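Long-range contacts in sulfhydryl oxidase 1 (Homo sapiens, PDB 3LLK), which probably catalyses the FAD-dependent oxidation of protein thiols to disulfides, with molecular oxygen as the electron acceptor: residues A[11-19]-A[249-257]; A[186-197]-A[237-247]. All blocks are in the same frame, centred on the assembly; numbering follows the deposited sequence.

Interaction 1. Residues A[11-19]-A[249-257]; sequences RSKIYMADL and HFSPSNIIL. With FAD (flavin-adenine dinucleotide), chain D.
The backbone oxygen of S12 is gripped by the amide of N254 and by two waters. N254 ND2 donates to S12 O at 2.9 Å, in the carbonyl plane and close to the plane of its own amide. Both waters also donate to S12 O; one bridges to H249 ND1 and the other to N254 OD1. The same ND2 gives a second bond, to H249 O at 2.8 Å. A chi1 of -161° swings the N254 amide away from its own backbone N and back to both carbonyls, and the two bonds fix its rotation. The K13 chain lies across this amide at about a right angle, and K13 NZ makes a weak bond to N254 OD1.

Beyond N254 the strands 14-15 and 255-256 pair in parallel. I14 N donates to N254 O, I256 N to I14 O at 2.6 Å, and M16 N to I256 O. On one face I255 meets I14, and its CD1 lies 4.0 Å from L19 CD1. On the other face I256 lies alongside the Y15 ring, with CD1 3.5 Å from Y15 CE1. That methyl also presses closely on K13 CG at 3.4 Å. I14 CD1 extends to the H249 ring, 3.3 Å from NE2.

F250 centres an inverse gamma turn just after helix 239-249, and its ring edge faces the FAD adenine, with CZ 3.5 Å from N3A. The two-stranded parallel sheet thus ties the start of helix 16-30 to the C-terminal end of the modelled chain, beside helix 118-134, which I255 touches at F128 and L19 at V124.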
loop_
_atom_site.group_PDB
_atom_site.type_symbol
_atom_site.label_atom_id
_atom_site.label_comp_id
_atom_site.label_asym_id
_atom_site.label_seq_id
_atom_site.Cartn_x
_atom_site.Cartn_y
_atom_site.Cartn_z
ATOM N N ARG A 11 7.055 13.890 -8.546
ATOM C CA ARG A 11 6.886 13.553 -7.131
ATOM C C ARG A 11 5.526 13.914 -6.540
ATOM O O ARG A 11 5.177 13.438 -5.463
ATOM C CB ARG A 11 7.960 14.238 -6.276
ATOM C CG ARG A 11 9.229 13.432 -6.030
ATOM C CD ARG A 11 10.202 13.509 -7.193
ATOM N NE ARG A 11 11.560 13.184 -6.759
ATOM C CZ ARG A 11 12.627 13.200 -7.551
ATOM N NH1 ARG A 11 12.501 13.520 -8.833
ATOM N NH2 ARG A 11 13.826 12.908 -7.058
ATOM N N SER A 12 4.764 14.762 -7.223
ATOM C CA SER A 12 3.460 15.163 -6.704
ATOM C C SER A 12 2.329 14.313 -7.264
ATOM O O SER A 12 1.179 14.474 -6.875
ATOM C CB SER A 12 3.184 16.629 -7.038
ATOM O OG SER A 12 2.884 16.776 -8.416
ATOM N N LYS A 13 2.653 13.410 -8.180
ATOM C CA LYS A 13 1.631 12.573 -8.792
ATOM C C LYS A 13 1.706 11.115 -8.354
ATOM O O LYS A 13 2.612 10.706 -7.636
ATOM C CB LYS A 13 1.741 12.638 -10.322
ATOM C CG LYS A 13 1.651 14.046 -10.912
ATOM C CD LYS A 13 0.324 14.713 -10.587
ATOM C CE LYS A 13 0.332 16.171 -11.034
ATOM N NZ LYS A 13 -0.823 16.951 -10.496
ATOM N N ILE A 14 0.721 10.350 -8.797
ATOM C CA ILE A 14 0.641 8.928 -8.522
ATOM C C ILE A 14 0.570 8.327 -9.915
ATOM O O ILE A 14 -0.188 8.812 -10.751
ATOM C CB ILE A 14 -0.659 8.565 -7.762
ATOM C CG1 ILE A 14 -0.740 9.344 -6.446
ATOM C CG2 ILE A 14 -0.728 7.067 -7.530
ATOM C CD1 ILE A 14 0.487 9.247 -5.585
ATOM N N TYR A 15 1.365 7.297 -10.179
ATOM C CA TYR A 15 1.341 6.657 -11.487
ATOM C C TYR A 15 0.594 5.342 -11.404
ATOM O O TYR A 15 0.896 4.496 -10.561
ATOM C CB TYR A 15 2.769 6.437 -11.993
ATOM C CG TYR A 15 3.447 7.735 -12.354
ATOM C CD1 TYR A 15 3.258 8.318 -13.612
ATOM C CD2 TYR A 15 4.207 8.427 -11.413
ATOM C CE1 TYR A 15 3.808 9.562 -13.918
ATOM C CE2 TYR A 15 4.756 9.668 -11.707
ATOM C CZ TYR A 15 4.553 10.228 -12.957
ATOM O OH TYR A 15 5.092 11.455 -13.235
ATOM N N MET A 16 -0.395 5.172 -12.273
ATOM C CA MET A 16 -1.181 3.952 -12.259
ATOM C C MET A 16 -0.272 2.734 -12.424
ATOM O O MET A 16 -0.565 1.657 -11.898
ATOM C CB MET A 16 -2.239 3.979 -13.370
ATOM C CG MET A 16 -3.275 2.857 -13.253
ATOM S SD MET A 16 -4.322 2.965 -11.744
ATOM C CE MET A 16 -5.666 3.964 -12.341
ATOM N N ALA A 17 0.837 2.914 -13.143
ATOM C CA ALA A 17 1.781 1.828 -13.374
ATOM C C ALA A 17 2.355 1.294 -12.057
ATOM O O ALA A 17 2.536 0.085 -11.906
ATOM C CB ALA A 17 2.924 2.299 -14.294
ATOM N N ASP A 18 2.654 2.187 -11.116
ATOM C CA ASP A 18 3.189 1.751 -9.831
ATOM C C ASP A 18 2.125 0.947 -9.080
ATOM O O ASP A 18 2.428 -0.085 -8.484
ATOM C CB ASP A 18 3.632 2.943 -8.965
ATOM C CG ASP A 18 4.826 3.700 -9.547
ATOM O OD1 ASP A 18 5.899 3.084 -9.781
ATOM O OD2 ASP A 18 4.689 4.927 -9.755
ATOM N N LEU A 19 0.878 1.409 -9.123
ATOM C CA LEU A 19 -0.195 0.720 -8.417
ATOM C C LEU A 19 -0.497 -0.665 -8.999
ATOM O O LEU A 19 -0.627 -1.635 -8.251
ATOM C CB LEU A 19 -1.468 1.585 -8.402
ATOM C CG LEU A 19 -1.354 2.926 -7.656
ATOM C CD1 LEU A 19 -2.592 3.785 -7.919
ATOM C CD2 LEU A 19 -1.193 2.669 -6.159
ATOM N N HIS A 249 -3.703 14.298 -2.475
ATOM C CA HIS A 249 -2.593 13.571 -3.087
ATOM C C HIS A 249 -2.954 12.141 -3.494
ATOM O O HIS A 249 -2.720 11.722 -4.636
ATOM C CB HIS A 249 -1.399 13.557 -2.128
ATOM C CG HIS A 249 -0.174 12.930 -2.710
ATOM N ND1 HIS A 249 0.705 13.620 -3.517
ATOM C CD2 HIS A 249 0.293 11.659 -2.647
ATOM C CE1 HIS A 249 1.660 12.803 -3.924
ATOM N NE2 HIS A 249 1.433 11.607 -3.411
ATOM N N PHE A 250 -3.524 11.388 -2.564
ATOM C CA PHE A 250 -3.915 10.012 -2.852
ATOM C C PHE A 250 -5.361 9.933 -3.338
ATOM O O PHE A 250 -6.206 9.304 -2.702
ATOM C CB PHE A 250 -3.732 9.151 -1.598
ATOM C CG PHE A 250 -2.304 9.052 -1.140
ATOM C CD1 PHE A 250 -1.380 8.302 -1.861
ATOM C CD2 PHE A 250 -1.884 9.698 0.014
ATOM C CE1 PHE A 250 -0.052 8.192 -1.434
ATOM C CE2 PHE A 250 -0.557 9.596 0.453
ATOM C CZ PHE A 250 0.360 8.838 -0.280
ATOM N N SER A 251 -5.636 10.580 -4.468
ATOM C CA SER A 251 -6.981 10.594 -5.047
ATOM C C SER A 251 -6.928 10.191 -6.519
ATOM O O SER A 251 -5.921 10.401 -7.198
ATOM C CB SER A 251 -7.603 11.992 -4.926
ATOM O OG SER A 251 -6.948 12.905 -5.788
ATOM N N PRO A 252 -8.024 9.615 -7.033
ATOM C CA PRO A 252 -8.087 9.185 -8.431
ATOM C C PRO A 252 -7.699 10.266 -9.436
ATOM O O PRO A 252 -7.083 9.970 -10.458
ATOM C CB PRO A 252 -9.536 8.729 -8.587
ATOM C CG PRO A 252 -9.867 8.210 -7.213
ATOM C CD PRO A 252 -9.265 9.263 -6.315
ATOM N N SER A 253 -8.041 11.516 -9.142
ATOM C CA SER A 253 -7.720 12.612 -10.056
ATOM C C SER A 253 -6.228 12.906 -10.119
ATOM O O SER A 253 -5.745 13.473 -11.100
ATOM C CB SER A 253 -8.478 13.891 -9.670
ATOM O OG SER A 253 -8.089 14.373 -8.393
ATOM N N ASN A 254 -5.497 12.513 -9.083
ATOM C CA ASN A 254 -4.059 12.742 -9.039
ATOM C C ASN A 254 -3.259 11.575 -9.623
ATOM O O ASN A 254 -2.033 11.523 -9.492
ATOM C CB ASN A 254 -3.617 13.005 -7.594
ATOM C CG ASN A 254 -2.273 13.689 -7.519
ATOM O OD1 ASN A 254 -2.003 14.608 -8.292
ATOM N ND2 ASN A 254 -1.425 13.261 -6.583
ATOM N N ILE A 255 -3.948 10.634 -10.262
ATOM C CA ILE A 255 -3.262 9.494 -10.860
ATOM C C ILE A 255 -2.996 9.741 -12.335
ATOM O O ILE A 255 -3.887 10.174 -13.072
ATOM C CB ILE A 255 -4.085 8.187 -10.769
ATOM C CG1 ILE A 255 -4.360 7.817 -9.313
ATOM C CG2 ILE A 255 -3.313 7.045 -11.419
ATOM C CD1 ILE A 255 -5.200 6.562 -9.184
ATOM N N ILE A 256 -1.773 9.456 -12.764
ATOM C CA ILE A 256 -1.401 9.611 -14.161
ATOM C C ILE A 256 -1.507 8.229 -14.801
ATOM O O ILE A 256 -0.837 7.277 -14.375
ATOM C CB ILE A 256 0.035 10.161 -14.290
ATOM C CG1 ILE A 256 0.071 11.605 -13.786
ATOM C CG2 ILE A 256 0.513 10.071 -15.733
ATOM C CD1 ILE A 256 1.443 12.205 -13.773
ATOM N N LEU A 257 -2.376 8.133 -15.806
ATOM C CA LEU A 257 -2.644 6.892 -16.536
ATOM C C LEU A 257 -1.555 6.440 -17.511
ATOM O O LEU A 257 -1.306 5.217 -17.566
ATOM C CB LEU A 257 -3.972 7.014 -17.287
ATOM C CG LEU A 257 -5.205 7.156 -16.392
ATOM C CD1 LEU A 257 -6.436 7.434 -17.236
ATOM C CD2 LEU A 257 -5.383 5.877 -15.580
HETATM P PA FAD D . 8.998 4.993 0.319
HETATM O O1A FAD D . 8.801 3.623 -0.230
HETATM O O2A FAD D . 9.269 5.261 1.757
HETATM O O5B FAD D . 7.805 5.925 -0.090
HETATM C C5B FAD D . 6.931 5.725 -1.203
HETATM C C4B FAD D . 6.550 7.136 -1.566
HETATM O O4B FAD D . 5.373 7.425 -0.764
HETATM C C3B FAD D . 7.466 8.374 -1.687
HETATM O O3B FAD D . 8.213 8.486 -2.897
HETATM C C2B FAD D . 6.501 9.431 -1.392
HETATM O O2B FAD D . 5.808 9.935 -2.492
HETATM C C1B FAD D . 5.475 8.813 -0.429
HETATM N N9A FAD D . 5.657 8.948 0.982
HETATM C C8A FAD D . 6.809 9.119 1.795
HETATM N N7A FAD D . 6.601 9.248 3.064
HETATM C C5A FAD D . 5.216 9.175 3.136
HETATM C C6A FAD D . 4.368 9.296 4.254
HETATM N N6A FAD D . 4.811 9.539 5.494
HETATM N N1A FAD D . 2.998 9.216 4.091
HETATM C C2A FAD D . 2.402 9.093 2.873
HETATM N N3A FAD D . 3.240 8.974 1.754
HETATM C C4A FAD D . 4.655 9.022 1.952
HETATM N N1 FAD D . 13.074 -0.882 4.869
HETATM C C2 FAD D . 14.184 -1.056 5.668
HETATM O O2 FAD D . 15.291 -0.981 5.109
HETATM N N3 FAD D . 13.817 -1.265 6.991
HETATM C C4 FAD D . 12.515 -1.312 7.547
HETATM O O4 FAD D . 12.356 -1.562 8.787
HETATM C C4X FAD D . 11.472 -1.129 6.661
HETATM N N5 FAD D . 10.115 -1.264 7.100
HETATM C C5X FAD D . 8.993 -1.205 6.230
HETATM C C6 FAD D . 7.718 -1.469 6.766
HETATM C C7 FAD D . 6.596 -1.384 5.893
HETATM C C7M FAD D . 5.246 -1.686 6.544
HETATM C C8 FAD D . 6.748 -1.040 4.517
HETATM C C8M FAD D . 5.690 -0.864 3.447
HETATM C C9 FAD D . 8.031 -0.820 4.016
HETATM C C9A FAD D . 9.216 -0.927 4.790
HETATM N N10 FAD D . 10.658 -0.723 4.487
HETATM C C10 FAD D . 11.761 -0.903 5.279
HETATM C "C1'" FAD D . 10.933 -0.149 3.208
HETATM C "C2'" FAD D . 11.003 1.343 3.090
HETATM O "O2'" FAD D . 10.000 1.969 3.929
HETATM C "C3'" FAD D . 10.886 1.952 1.727
HETATM O "O3'" FAD D . 9.694 1.501 1.095
HETATM C "C4'" FAD D . 12.054 1.884 0.757
HETATM O "O4'" FAD D . 13.315 2.121 1.450
HETATM C "C5'" FAD D . 11.978 2.676 -0.477
HETATM O "O5'" FAD D . 11.989 4.051 -0.087
HETATM P P FAD D . 11.569 5.238 -0.995
HETATM O O1P FAD D . 12.545 6.274 -0.654
HETATM O O2P FAD D . 11.502 4.878 -2.435
HETATM O O3P FAD D . 10.099 5.736 -0.564
HETATM O O HOH W 1 0.393 16.032 -4.541
HETATM O O HOH W 2 -0.656 16.442 -6.913
HETATM O O HOH W 3 1.114 5.314 -15.052
#

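Interaction 2. Residues A[186-197]-A[237-247]; sequences NAAVLWLWSSHN and WDVEATLNFLK. With FAD (flavin-adenine dinucleotide), chain D.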
loop_
_atom_site.group_PDB
_atom_site.type_symbol
_atom_site.label_atom_id
_atom_site.label_comp_id
_atom_site.label_asym_id
_atom_site.label_seq_id
_atom_site.Cartn_x
_atom_site.Cartn_y
_atom_site.Cartn_z
ATOM N N ASN A 186 -10.374 8.814 9.000
ATOM C CA ASN A 186 -9.406 9.912 8.926
ATOM C C ASN A 186 -8.208 9.652 9.824
ATOM O O ASN A 186 -7.059 9.913 9.443
ATOM C CB ASN A 186 -10.044 11.250 9.309
ATOM C CG ASN A 186 -10.950 11.795 8.222
ATOM O OD1 ASN A 186 -10.806 11.463 7.042
ATOM N ND2 ASN A 186 -11.878 12.654 8.611
ATOM N N ALA A 187 -8.478 9.150 11.025
ATOM C CA ALA A 187 -7.415 8.828 11.968
ATOM C C ALA A 187 -6.515 7.750 11.366
ATOM O O ALA A 187 -5.296 7.780 11.546
ATOM C CB ALA A 187 -8.013 8.334 13.289
ATOM N N ALA A 188 -7.125 6.790 10.670
ATOM C CA ALA A 188 -6.371 5.701 10.056
ATOM C C ALA A 188 -5.438 6.266 8.994
ATOM O O ALA A 188 -4.297 5.818 8.853
ATOM C CB ALA A 188 -7.316 4.674 9.440
ATOM N N VAL A 189 -5.921 7.256 8.254
ATOM C CA VAL A 189 -5.101 7.888 7.225
ATOM C C VAL A 189 -3.876 8.537 7.865
ATOM O O VAL A 189 -2.749 8.363 7.393
ATOM C CB VAL A 189 -5.888 8.977 6.459
ATOM C CG1 VAL A 189 -4.924 9.884 5.691
ATOM C CG2 VAL A 189 -6.869 8.318 5.490
ATOM N N LEU A 190 -4.107 9.283 8.941
ATOM C CA LEU A 190 -3.036 9.977 9.641
ATOM C C LEU A 190 -2.113 9.006 10.355
ATOM O O LEU A 190 -0.920 9.255 10.482
ATOM C CB LEU A 190 -3.619 10.966 10.653
ATOM C CG LEU A 190 -4.346 12.180 10.072
ATOM C CD1 LEU A 190 -5.018 12.961 11.192
ATOM C CD2 LEU A 190 -3.356 13.063 9.321
ATOM N N TRP A 191 -2.670 7.905 10.842
ATOM C CA TRP A 191 -1.859 6.917 11.544
ATOM C C TRP A 191 -0.812 6.314 10.614
ATOM O O TRP A 191 0.350 6.150 10.994
ATOM C CB TRP A 191 -2.717 5.775 12.103
ATOM C CG TRP A 191 -1.882 4.815 12.911
ATOM C CD1 TRP A 191 -1.583 4.913 14.241
ATOM C CD2 TRP A 191 -1.133 3.694 12.418
ATOM N NE1 TRP A 191 -0.693 3.935 14.606
ATOM C CE2 TRP A 191 -0.398 3.170 13.508
ATOM C CE3 TRP A 191 -1.006 3.085 11.162
ATOM C CZ2 TRP A 191 0.449 2.066 13.383
ATOM C CZ3 TRP A 191 -0.160 1.982 11.035
ATOM C CH2 TRP A 191 0.556 1.486 12.145
ATOM N N LEU A 192 -1.233 5.960 9.406
ATOM C CA LEU A 192 -0.318 5.350 8.441
ATOM C C LEU A 192 0.713 6.375 7.991
ATOM O O LEU A 192 1.890 6.058 7.813
ATOM C CB LEU A 192 -1.088 4.834 7.223
ATOM C CG LEU A 192 -0.298 3.920 6.275
ATOM C CD1 LEU A 192 0.213 2.708 7.027
ATOM C CD2 LEU A 192 -1.194 3.499 5.114
ATOM N N TRP A 193 0.254 7.606 7.806
ATOM C CA TRP A 193 1.115 8.696 7.382
ATOM C C TRP A 193 2.243 8.940 8.376
ATOM O O TRP A 193 3.422 8.957 8.001
ATOM C CB TRP A 193 0.286 9.971 7.220
ATOM C CG TRP A 193 1.085 11.240 7.286
ATOM C CD1 TRP A 193 1.925 11.736 6.331
ATOM C CD2 TRP A 193 1.120 12.171 8.376
ATOM N NE1 TRP A 193 2.479 12.920 6.757
ATOM C CE2 TRP A 193 2.004 13.210 8.009
ATOM C CE3 TRP A 193 0.491 12.225 9.627
ATOM C CZ2 TRP A 193 2.279 14.299 8.853
ATOM C CZ3 TRP A 193 0.763 13.308 10.468
ATOM C CH2 TRP A 193 1.652 14.329 10.075
ATOM N N SER A 194 1.888 9.132 9.644
ATOM C CA SER A 194 2.901 9.391 10.660
ATOM C C SER A 194 3.756 8.160 10.919
ATOM O O SER A 194 4.942 8.284 11.205
ATOM C CB SER A 194 2.259 9.888 11.965
ATOM O OG SER A 194 1.436 8.906 12.548
ATOM N N SER A 195 3.165 6.973 10.821
ATOM C CA SER A 195 3.936 5.753 11.032
ATOM C C SER A 195 4.981 5.630 9.919
ATOM O O SER A 195 6.107 5.193 10.147
ATOM C CB SER A 195 3.023 4.521 11.036
ATOM O OG SER A 195 2.264 4.427 12.240
ATOM N N HIS A 196 4.607 6.033 8.709
ATOM C CA HIS A 196 5.530 5.976 7.587
ATOM C C HIS A 196 6.679 6.968 7.842
ATOM O O HIS A 196 7.843 6.677 7.553
ATOM C CB HIS A 196 4.777 6.302 6.289
ATOM C CG HIS A 196 5.580 6.085 5.042
ATOM N ND1 HIS A 196 5.016 6.120 3.784
ATOM C CD2 HIS A 196 6.900 5.843 4.854
ATOM C CE1 HIS A 196 5.953 5.908 2.876
ATOM N NE2 HIS A 196 7.106 5.739 3.498
ATOM N N ASN A 197 6.364 8.132 8.408
ATOM C CA ASN A 197 7.421 9.095 8.682
ATOM C C ASN A 197 8.374 8.610 9.770
ATOM O O ASN A 197 9.564 8.925 9.751
ATOM C CB ASN A 197 6.839 10.473 9.025
ATOM C CG ASN A 197 6.650 11.347 7.780
ATOM O OD1 ASN A 197 7.399 11.223 6.812
ATOM N ND2 ASN A 197 5.669 12.241 7.811
ATOM N N TRP A 237 3.675 19.477 12.426
ATOM C CA TRP A 237 2.675 19.377 11.378
ATOM C C TRP A 237 1.302 19.964 11.686
ATOM O O TRP A 237 0.794 19.850 12.802
ATOM C CB TRP A 237 2.463 17.908 10.996
ATOM C CG TRP A 237 3.680 17.200 10.510
ATOM C CD1 TRP A 237 4.517 16.409 11.241
ATOM C CD2 TRP A 237 4.197 17.216 9.178
ATOM N NE1 TRP A 237 5.525 15.926 10.442
ATOM C CE2 TRP A 237 5.354 16.407 9.171
ATOM C CE3 TRP A 237 3.793 17.836 7.988
ATOM C CZ2 TRP A 237 6.117 16.202 8.016
ATOM C CZ3 TRP A 237 4.551 17.632 6.838
ATOM C CH2 TRP A 237 5.701 16.821 6.862
ATOM N N ASP A 238 0.707 20.585 10.675
ATOM C CA ASP A 238 -0.647 21.098 10.799
ATOM C C ASP A 238 -1.456 19.862 10.407
ATOM O O ASP A 238 -1.572 19.540 9.229
ATOM C CB ASP A 238 -0.910 22.215 9.788
ATOM C CG ASP A 238 -2.330 22.763 9.880
ATOM O OD1 ASP A 238 -3.264 21.963 10.107
ATOM O OD2 ASP A 238 -2.515 23.987 9.710
ATOM N N VAL A 239 -1.977 19.154 11.398
ATOM C CA VAL A 239 -2.749 17.943 11.164
ATOM C C VAL A 239 -3.944 18.104 10.222
ATOM O O VAL A 239 -4.227 17.218 9.412
ATOM C CB VAL A 239 -3.231 17.359 12.500
ATOM C CG1 VAL A 239 -4.264 16.280 12.260
ATOM C CG2 VAL A 239 -2.041 16.791 13.259
ATOM N N GLU A 240 -4.649 19.227 10.320
ATOM C CA GLU A 240 -5.800 19.445 9.452
ATOM C C GLU A 240 -5.352 19.668 8.017
ATOM O O GLU A 240 -5.901 19.082 7.084
ATOM C CB GLU A 240 -6.614 20.656 9.921
ATOM C CG GLU A 240 -7.241 20.495 11.283
ATOM C CD GLU A 240 -8.247 21.594 11.578
ATOM O OE1 GLU A 240 -8.758 21.642 12.721
ATOM O OE2 GLU A 240 -8.525 22.403 10.658
ATOM N N ALA A 241 -4.358 20.528 7.837
ATOM C CA ALA A 241 -3.857 20.803 6.495
ATOM C C ALA A 241 -3.281 19.519 5.889
ATOM O O ALA A 241 -3.511 19.218 4.720
ATOM C CB ALA A 241 -2.777 21.900 6.548
ATOM N N THR A 242 -2.533 18.778 6.700
ATOM C CA THR A 242 -1.907 17.524 6.277
ATOM C C THR A 242 -2.976 16.519 5.828
ATOM O O THR A 242 -2.837 15.872 4.789
ATOM C CB THR A 242 -1.057 16.933 7.432
ATOM O OG1 THR A 242 -0.003 17.851 7.757
ATOM C CG2 THR A 242 -0.436 15.577 7.033
ATOM N N LEU A 243 -4.053 16.399 6.598
ATOM C CA LEU A 243 -5.128 15.475 6.232
ATOM C C LEU A 243 -5.694 15.834 4.858
ATOM O O LEU A 243 -5.905 14.958 4.018
ATOM C CB LEU A 243 -6.252 15.502 7.282
ATOM C CG LEU A 243 -7.438 14.564 7.006
ATOM C CD1 LEU A 243 -6.946 13.105 6.952
ATOM C CD2 LEU A 243 -8.497 14.745 8.094
ATOM N N ASN A 244 -5.934 17.124 4.627
ATOM C CA ASN A 244 -6.467 17.579 3.351
ATOM C C ASN A 244 -5.481 17.293 2.229
ATOM O O ASN A 244 -5.866 16.827 1.159
ATOM C CB ASN A 244 -6.772 19.079 3.388
ATOM C CG ASN A 244 -7.953 19.415 4.279
ATOM O OD1 ASN A 244 -9.006 18.782 4.198
ATOM N ND2 ASN A 244 -7.787 20.421 5.131
ATOM N N PHE A 245 -4.202 17.571 2.460
ATOM C CA PHE A 245 -3.224 17.300 1.417
ATOM C C PHE A 245 -3.242 15.808 1.094
ATOM O O PHE A 245 -3.225 15.418 -0.071
ATOM C CB PHE A 245 -1.809 17.700 1.849
ATOM C CG PHE A 245 -0.738 17.200 0.914
ATOM C CD1 PHE A 245 -0.510 17.827 -0.307
ATOM C CD2 PHE A 245 0.001 16.061 1.232
ATOM C CE1 PHE A 245 0.438 17.325 -1.206
ATOM C CE2 PHE A 245 0.943 15.553 0.349
ATOM C CZ PHE A 245 1.165 16.187 -0.878
ATOM N N LEU A 246 -3.287 14.973 2.124
ATOM C CA LEU A 246 -3.297 13.526 1.899
ATOM C C LEU A 246 -4.502 13.112 1.037
ATOM O O LEU A 246 -4.365 12.346 0.078
ATOM C CB LEU A 246 -3.293 12.790 3.246
ATOM C CG LEU A 246 -2.004 12.907 4.078
ATOM C CD1 LEU A 246 -2.267 12.433 5.489
ATOM C CD2 LEU A 246 -0.877 12.081 3.448
ATOM N N LYS A 247 -5.678 13.640 1.361
ATOM C CA LYS A 247 -6.886 13.316 0.604
ATOM C C LYS A 247 -6.770 13.777 -0.848
ATOM O O LYS A 247 -7.295 13.134 -1.757
ATOM C CB LYS A 247 -8.112 13.943 1.267
ATOM C CG LYS A 247 -8.512 13.276 2.587
ATOM C CD LYS A 247 -9.669 14.028 3.260
ATOM C CE LYS A 247 -10.073 13.419 4.597
ATOM N NZ LYS A 247 -11.042 12.302 4.438
HETATM P PA FAD D . 8.998 4.993 0.319
HETATM O O1A FAD D . 8.801 3.623 -0.230
HETATM O O2A FAD D . 9.269 5.261 1.757
HETATM O O5B FAD D . 7.805 5.925 -0.090
HETATM C C5B FAD D . 6.931 5.725 -1.203
HETATM C C4B FAD D . 6.550 7.136 -1.566
HETATM O O4B FAD D . 5.373 7.425 -0.764
HETATM C C3B FAD D . 7.466 8.374 -1.687
HETATM O O3B FAD D . 8.213 8.486 -2.897
HETATM C C2B FAD D . 6.501 9.431 -1.392
HETATM O O2B FAD D . 5.808 9.935 -2.492
HETATM C C1B FAD D . 5.475 8.813 -0.429
HETATM N N9A FAD D . 5.657 8.948 0.982
HETATM C C8A FAD D . 6.809 9.119 1.795
HETATM N N7A FAD D . 6.601 9.248 3.064
HETATM C C5A FAD D . 5.216 9.175 3.136
HETATM C C6A FAD D . 4.368 9.296 4.254
HETATM N N6A FAD D . 4.811 9.539 5.494
HETATM N N1A FAD D . 2.998 9.216 4.091
HETATM C C2A FAD D . 2.402 9.093 2.873
HETATM N N3A FAD D . 3.240 8.974 1.754
HETATM C C4A FAD D . 4.655 9.022 1.952
HETATM N N1 FAD D . 13.074 -0.882 4.869
HETATM C C2 FAD D . 14.184 -1.056 5.668
HETATM O O2 FAD D . 15.291 -0.981 5.109
HETATM N N3 FAD D . 13.817 -1.265 6.991
HETATM C C4 FAD D . 12.515 -1.312 7.547
HETATM O O4 FAD D . 12.356 -1.562 8.787
HETATM C C4X FAD D . 11.472 -1.129 6.661
HETATM N N5 FAD D . 10.115 -1.264 7.100
HETATM C C5X FAD D . 8.993 -1.205 6.230
HETATM C C6 FAD D . 7.718 -1.469 6.766
HETATM C C7 FAD D . 6.596 -1.384 5.893
HETATM C C7M FAD D . 5.246 -1.686 6.544
HETATM C C8 FAD D . 6.748 -1.040 4.517
HETATM C C8M FAD D . 5.690 -0.864 3.447
HETATM C C9 FAD D . 8.031 -0.820 4.016
HETATM C C9A FAD D . 9.216 -0.927 4.790
HETATM N N10 FAD D . 10.658 -0.723 4.487
HETATM C C10 FAD D . 11.761 -0.903 5.279
HETATM C "C1'" FAD D . 10.933 -0.149 3.208
HETATM C "C2'" FAD D . 11.003 1.343 3.090
HETATM O "O2'" FAD D . 10.000 1.969 3.929
HETATM C "C3'" FAD D . 10.886 1.952 1.727
HETATM O "O3'" FAD D . 9.694 1.501 1.095
HETATM C "C4'" FAD D . 12.054 1.884 0.757
HETATM O "O4'" FAD D . 13.315 2.121 1.450
HETATM C "C5'" FAD D . 11.978 2.676 -0.477
HETATM O "O5'" FAD D . 11.989 4.051 -0.087
HETATM P P FAD D . 11.569 5.238 -0.995
HETATM O O1P FAD D . 12.545 6.274 -0.654
HETATM O O2P FAD D . 11.502 4.878 -2.435
HETATM O O3P FAD D . 10.099 5.736 -0.564
#
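The W193 side chain runs away from its own backbone N (chi1 159°), and this puts its indole on the side of helix 239-249, while W237 turns its own ring to meet it with chi1 at -59°. The result is a T-shaped pair. The six-membered edge of W193 points at the face of the W237 five-membered ring, with centroids 4.8 Å apart and planes at 83°. W193 CZ2 comes within 3.5 Å of W237 CD2. T242 covers one face of W193 by a CH-pi contact, its CG2 3.7 Å from the centroid of the six-membered ring. The T242 hydroxyl bonds back to D238 O. W193 NE1 is bonded to the carbonyl of W218.

The two helices cross almost perpendicularly, with axes 10.4 Å apart. Helix 185-203 belongs to the FAD-binding helical bundle of the Erv1/Alr fold, with helices 118-134, 150-161 and 165-179 around it. It lines the adenine side of the pocket, and helix 239-249 packs behind W193. W193 O accepts from FAD N6A at 2.9 Å. The H196 ring lies with one face over adenine C5A, and its NE2 donates to the phosphate oxygen O2A at 2.8 Å. H196 ND1 is bonded to H127, and W123 stacks on the ring.

Toward the start of helix 185-203 the contact is aliphatic. L246 CD1 lies among V189, L190 and W193, 3.7 Å from V189 CG1. L243 CD1 sits by V189 CG1 and L190 CG, and L190 CD1 meets V239 CG1. Where the start of helix 185-203 meets the end of helix 239-249, K247 NZ donates to N186 OD1 at 2.7 Å.

How the interactions relate
The centres of the two contacts lie 18 Å apart. Interaction 2 is nested along the chain inside the loop that interaction 1 closes. Segment 11-19 comes first, then 186-197, then 237-247, and 249-257 follows almost at once. Helix 239-249 therefore serves both: its body crosses helix 185-203, and its last residue leads through a turn to strand 255-256, which pairs with strand 14-15. Helix 118-134 touches residues of both contacts. Both also reach the adenosine half of FAD, interaction 1 through F250 and interaction 2 through W193, H196 and N197. The chain's C-terminal part thus joins the N-terminal strand to the Erv1/Alr helices beside the cofactor.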